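Local coordinates for protein DNA alpha-glucosyltransferase (Enterobacteria phage T4, PDB 1XV5) that is a phage glycosyltransferase-family protein of the GT-B fold, built from two Rossmann-like domains, with uridine-5'-diphosphate bound in its pocket, at residues A[317-329]-A[339-351]. Residues are numbered along the deposited sequence; the frame is centred on the assembly and turned at random.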
loop_
_atom_site.group_PDB
_atom_site.type_symbol
_atom_site.label_atom_id
_atom_site.label_comp_id
_atom_site.label_asym_id
_atom_site.label_seq_id
_atom_site.Cartn_x
_atom_site.Cartn_y
_atom_site.Cartn_z
ATOM N N GLY A 317 -0.660 16.414 -5.690
ATOM C CA GLY A 317 -0.320 17.817 -5.533
ATOM C C GLY A 317 -0.360 18.483 -4.176
ATOM O O GLY A 317 -0.431 19.710 -4.106
ATOM N N THR A 318 -0.346 17.714 -3.097
ATOM C CA THR A 318 -0.306 18.336 -1.777
ATOM C C THR A 318 1.162 18.234 -1.370
ATOM O O THR A 318 1.958 17.637 -2.089
ATOM C CB THR A 318 -1.174 17.583 -0.734
ATOM O OG1 THR A 318 -1.162 18.309 0.505
ATOM C CG2 THR A 318 -0.637 16.180 -0.488
ATOM N N ILE A 319 1.536 18.841 -0.247
ATOM C CA ILE A 319 2.912 18.737 0.219
ATOM C C ILE A 319 2.989 17.486 1.085
ATOM O O ILE A 319 2.275 17.373 2.080
ATOM C CB ILE A 319 3.323 19.951 1.072
ATOM C CG1 ILE A 319 3.504 21.177 0.176
ATOM C CG2 ILE A 319 4.613 19.639 1.835
ATOM C CD1 ILE A 319 4.633 21.042 -0.835
ATOM N N PRO A 320 3.845 16.524 0.710
ATOM C CA PRO A 320 3.960 15.296 1.502
ATOM C C PRO A 320 4.735 15.472 2.797
ATOM O O PRO A 320 5.825 16.046 2.811
ATOM C CB PRO A 320 4.683 14.328 0.561
ATOM C CG PRO A 320 4.438 14.885 -0.807
ATOM C CD PRO A 320 4.534 16.374 -0.583
ATOM N N VAL A 321 4.166 14.974 3.886
ATOM C CA VAL A 321 4.833 15.020 5.175
ATOM C C VAL A 321 4.982 13.546 5.548
ATOM O O VAL A 321 3.992 12.880 5.856
ATOM C CB VAL A 321 3.989 15.767 6.227
ATOM C CG1 VAL A 321 4.707 15.750 7.574
ATOM C CG2 VAL A 321 3.750 17.214 5.770
ATOM N N PHE A 322 6.217 13.042 5.487
ATOM C CA PHE A 322 6.516 11.638 5.785
ATOM C C PHE A 322 7.328 11.471 7.070
ATOM O O PHE A 322 7.985 12.404 7.528
ATOM C CB PHE A 322 7.340 10.994 4.658
ATOM C CG PHE A 322 6.648 10.918 3.315
ATOM C CD1 PHE A 322 5.280 11.120 3.183
ATOM C CD2 PHE A 322 7.389 10.586 2.178
ATOM C CE1 PHE A 322 4.652 10.991 1.936
ATOM C CE2 PHE A 322 6.778 10.455 0.930
ATOM C CZ PHE A 322 5.405 10.657 0.807
ATOM N N TRP A 323 7.301 10.259 7.622
ATOM C CA TRP A 323 8.048 9.939 8.838
ATOM C C TRP A 323 9.540 9.946 8.502
ATOM O O TRP A 323 9.991 9.206 7.629
ATOM C CB TRP A 323 7.624 8.559 9.356
ATOM C CG TRP A 323 8.203 8.186 10.687
ATOM C CD1 TRP A 323 9.191 7.277 10.927
ATOM C CD2 TRP A 323 7.813 8.701 11.963
ATOM N NE1 TRP A 323 9.441 7.192 12.277
ATOM C CE2 TRP A 323 8.609 8.055 12.937
ATOM C CE3 TRP A 323 6.866 9.647 12.382
ATOM C CZ2 TRP A 323 8.487 8.324 14.306
ATOM C CZ3 TRP A 323 6.743 9.915 13.745
ATOM C CH2 TRP A 323 7.552 9.252 14.689
ATOM N N LYS A 324 10.301 10.782 9.200
ATOM C CA LYS A 324 11.738 10.904 8.957
ATOM C C LYS A 324 12.526 9.597 8.882
ATOM O O LYS A 324 13.223 9.348 7.893
ATOM C CB LYS A 324 12.367 11.811 10.020
ATOM C CG LYS A 324 13.838 12.128 9.773
ATOM C CD LYS A 324 14.407 13.003 10.884
ATOM C CE LYS A 324 15.837 13.421 10.576
ATOM N NZ LYS A 324 16.444 14.215 11.679
ATOM N N SER A 325 12.429 8.762 9.915
ATOM C CA SER A 325 13.186 7.513 9.926
ATOM C C SER A 325 12.862 6.609 8.744
ATOM O O SER A 325 13.713 5.843 8.303
ATOM C CB SER A 325 12.971 6.748 11.239
ATOM O OG SER A 325 11.712 6.102 11.269
ATOM N N THR A 326 11.640 6.693 8.228
ATOM C CA THR A 326 11.272 5.871 7.082
ATOM C C THR A 326 12.052 6.357 5.861
ATOM O O THR A 326 12.555 5.553 5.065
ATOM C CB THR A 326 9.754 5.931 6.821
ATOM O OG1 THR A 326 9.068 5.271 7.894
ATOM C CG2 THR A 326 9.405 5.239 5.515
ATOM N N GLY A 327 12.175 7.673 5.725
ATOM C CA GLY A 327 12.926 8.219 4.607
ATOM C C GLY A 327 14.399 7.863 4.733
ATOM O O GLY A 327 15.082 7.635 3.735
ATOM N N GLU A 328 14.892 7.819 5.967
ATOM C CA GLU A 328 16.288 7.477 6.220
ATOM C C GLU A 328 16.566 6.000 5.950
ATOM O O GLU A 328 17.667 5.635 5.528
ATOM C CB GLU A 328 16.659 7.795 7.675
ATOM C CG GLU A 328 16.746 9.282 7.984
ATOM C CD GLU A 328 16.950 9.567 9.463
ATOM O OE1 GLU A 328 17.304 10.716 9.798
ATOM O OE2 GLU A 328 16.748 8.649 10.287
ATOM N N ASN A 329 15.561 5.161 6.188
ATOM C CA ASN A 329 15.688 3.716 6.017
ATOM C C ASN A 329 15.389 3.198 4.614
ATOM O O ASN A 329 15.651 2.032 4.317
ATOM C CB ASN A 329 14.775 2.992 7.015
ATOM C CG ASN A 329 15.172 3.233 8.460
ATOM O OD1 ASN A 329 14.362 3.059 9.376
ATOM N ND2 ASN A 329 16.421 3.620 8.675
ATOM N N LEU A 339 16.292 8.321 1.011
ATOM C CA LEU A 339 15.337 9.277 0.465
ATOM C C LEU A 339 15.531 10.661 1.086
ATOM O O LEU A 339 15.340 11.674 0.420
ATOM C CB LEU A 339 13.903 8.803 0.706
ATOM C CG LEU A 339 13.509 7.426 0.171
ATOM C CD1 LEU A 339 12.005 7.232 0.394
ATOM C CD2 LEU A 339 13.837 7.311 -1.312
ATOM N N THR A 340 15.920 10.695 2.358
ATOM C CA THR A 340 16.137 11.959 3.060
ATOM C C THR A 340 17.355 12.750 2.569
ATOM O O THR A 340 17.505 13.928 2.896
ATOM C CB THR A 340 16.298 11.732 4.585
ATOM O OG1 THR A 340 17.159 10.609 4.813
ATOM C CG2 THR A 340 14.945 11.483 5.243
ATOM N N SER A 341 18.221 12.113 1.785
ATOM C CA SER A 341 19.417 12.793 1.291
ATOM C C SER A 341 19.158 13.671 0.071
ATOM O O SER A 341 20.093 14.225 -0.507
ATOM C CB SER A 341 20.507 11.770 0.953
ATOM O OG SER A 341 20.126 10.959 -0.146
ATOM N N HIS A 342 17.896 13.809 -0.317
ATOM C CA HIS A 342 17.558 14.614 -1.486
ATOM C C HIS A 342 16.724 15.848 -1.196
ATOM O O HIS A 342 16.003 15.912 -0.200
ATOM C CB HIS A 342 16.796 13.776 -2.511
ATOM C CG HIS A 342 17.582 12.632 -3.061
ATOM N ND1 HIS A 342 17.762 11.452 -2.373
ATOM C CD2 HIS A 342 18.248 12.490 -4.231
ATOM C CE1 HIS A 342 18.504 10.633 -3.095
ATOM N NE2 HIS A 342 18.813 11.239 -4.226
ATOM N N ASP A 343 16.837 16.826 -2.092
ATOM C CA ASP A 343 16.062 18.055 -2.007
ATOM C C ASP A 343 14.811 17.676 -2.791
ATOM O O ASP A 343 14.640 18.049 -3.950
ATOM C CB ASP A 343 16.808 19.199 -2.693
ATOM C CG ASP A 343 15.996 20.475 -2.743
ATOM O OD1 ASP A 343 14.965 20.551 -2.046
ATOM O OD2 ASP A 343 16.394 21.403 -3.479
ATOM N N SER A 344 13.944 16.917 -2.134
ATOM C CA SER A 344 12.730 16.396 -2.748
ATOM C C SER A 344 11.440 17.176 -2.532
ATOM O O SER A 344 10.440 16.890 -3.180
ATOM C CB SER A 344 12.514 14.971 -2.250
ATOM O OG SER A 344 12.291 14.994 -0.848
ATOM N N GLY A 345 11.448 18.139 -1.619
ATOM C CA GLY A 345 10.242 18.897 -1.354
ATOM C C GLY A 345 9.419 18.232 -0.264
ATOM O O GLY A 345 8.476 18.818 0.260
ATOM N N ILE A 346 9.780 16.999 0.077
ATOM C CA ILE A 346 9.078 16.262 1.121
ATOM C C ILE A 346 9.467 16.811 2.490
ATOM O O ILE A 346 10.636 17.108 2.736
ATOM C CB ILE A 346 9.444 14.759 1.083
ATOM C CG1 ILE A 346 8.921 14.129 -0.210
ATOM C CG2 ILE A 346 8.883 14.052 2.320
ATOM C CD1 ILE A 346 9.528 12.763 -0.526
ATOM N N ILE A 347 8.485 16.961 3.371
ATOM C CA ILE A 347 8.757 17.436 4.722
ATOM C C ILE A 347 8.911 16.187 5.577
ATOM O O ILE A 347 7.977 15.392 5.694
ATOM C CB ILE A 347 7.601 18.302 5.259
ATOM C CG1 ILE A 347 7.518 19.595 4.440
ATOM C CG2 ILE A 347 7.808 18.595 6.746
ATOM C CD1 ILE A 347 6.400 20.541 4.847
ATOM N N TRP A 348 10.093 15.998 6.154
ATOM C CA TRP A 348 10.332 14.816 6.973
ATOM C C TRP A 348 9.986 15.048 8.437
ATOM O O TRP A 348 10.755 15.639 9.196
ATOM C CB TRP A 348 11.786 14.350 6.821
ATOM C CG TRP A 348 12.127 13.986 5.395
ATOM C CD1 TRP A 348 12.845 14.734 4.503
ATOM C CD2 TRP A 348 11.719 12.805 4.691
ATOM N NE1 TRP A 348 12.909 14.089 3.287
ATOM C CE2 TRP A 348 12.224 12.905 3.375
ATOM C CE3 TRP A 348 10.972 11.673 5.044
ATOM C CZ2 TRP A 348 12.008 11.914 2.410
ATOM C CZ3 TRP A 348 10.756 10.686 4.081
ATOM C CH2 TRP A 348 11.274 10.816 2.780
ATOM N N PHE A 349 8.801 14.573 8.808
ATOM C CA PHE A 349 8.269 14.688 10.159
ATOM C C PHE A 349 9.266 14.131 11.166
ATOM O O PHE A 349 9.624 12.959 11.109
ATOM C CB PHE A 349 6.953 13.914 10.232
ATOM C CG PHE A 349 6.193 14.108 11.513
ATOM C CD1 PHE A 349 6.563 13.428 12.670
ATOM C CD2 PHE A 349 5.096 14.959 11.554
ATOM C CE1 PHE A 349 5.844 13.591 13.856
ATOM C CE2 PHE A 349 4.369 15.132 12.732
ATOM C CZ PHE A 349 4.745 14.444 13.886
ATOM N N ASP A 350 9.700 14.978 12.095
ATOM C CA ASP A 350 10.676 14.578 13.105
ATOM C C ASP A 350 10.038 14.598 14.487
ATOM O O ASP A 350 9.798 15.668 15.049
ATOM C CB ASP A 350 11.866 15.541 13.084
ATOM C CG ASP A 350 13.033 15.042 13.911
ATOM O OD1 ASP A 350 12.815 14.184 14.790
ATOM O OD2 ASP A 350 14.166 15.517 13.687
ATOM N N GLU A 351 9.773 13.419 15.041
ATOM C CA GLU A 351 9.142 13.336 16.353
ATOM C C GLU A 351 10.003 13.966 17.448
ATOM O O GLU A 351 9.492 14.349 18.500
ATOM C CB GLU A 351 8.845 11.879 16.714
ATOM C CG GLU A 351 10.051 11.090 17.190
ATOM C CD GLU A 351 9.680 9.694 17.659
ATOM O OE1 GLU A 351 8.651 9.556 18.354
ATOM O OE2 GLU A 351 10.421 8.740 17.341
#
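Phe322 and Trp348 meet where the last two strands of a parallel sheet run side by side, 347-349 forming one edge of the sheet. Backbone bonds zip them together: Ile347 N to Pro320 O (2.9 Å), Phe322 N to Ile347 O, Phe349 N to Phe322 O and, past the strand end, Lys324 N to Phe349 O.

The packing is tightest around the indole. Trp348 holds CG anti to its carbonyl carbon (chi1 -60°), which brings the six-membered ring to the edge of the Phe322 ring, an offset edge-to-face pair in which Phe322 turns its edge toward the indole face with the planes at 68°. Trp348 CZ3 comes to 3.5 Å from Phe322 CB and to 3.3 Å from Gly327 CA; only a residue without a side chain lets helix 324-329 come so close. Ile346 CG2 covers one indole face, and the methyl CG2 of Thr340 the other. Gly327 O weakly accepts from both Leu339 N and Thr340 N, tying the helix to the 3-10 turn.

On the opposite face of the sheet, Val321 CG1 lies 3.9 Å from Phe349 CB, and the branched Ile319 and Ile347 cross nearly at right angles beneath helix 354-365. Trp323 and Phe349 meet rim to rim, CZ3 to CD1 at 3.7 Å, while Glu351 lays its aliphatic CB against Trp323 CH2.

Toward solvent the fit is looser. Fully extended, Lys324 runs alongside Asp350 and reaches OD2 with NZ in a weak 3.3 Å salt bridge, whereas OD1 accepts from Asn352 N. Cohesion thus rests on backbone bonds and apolar burial, with charge pairing probably a minor addition at the margin of this beta-alpha-beta unit.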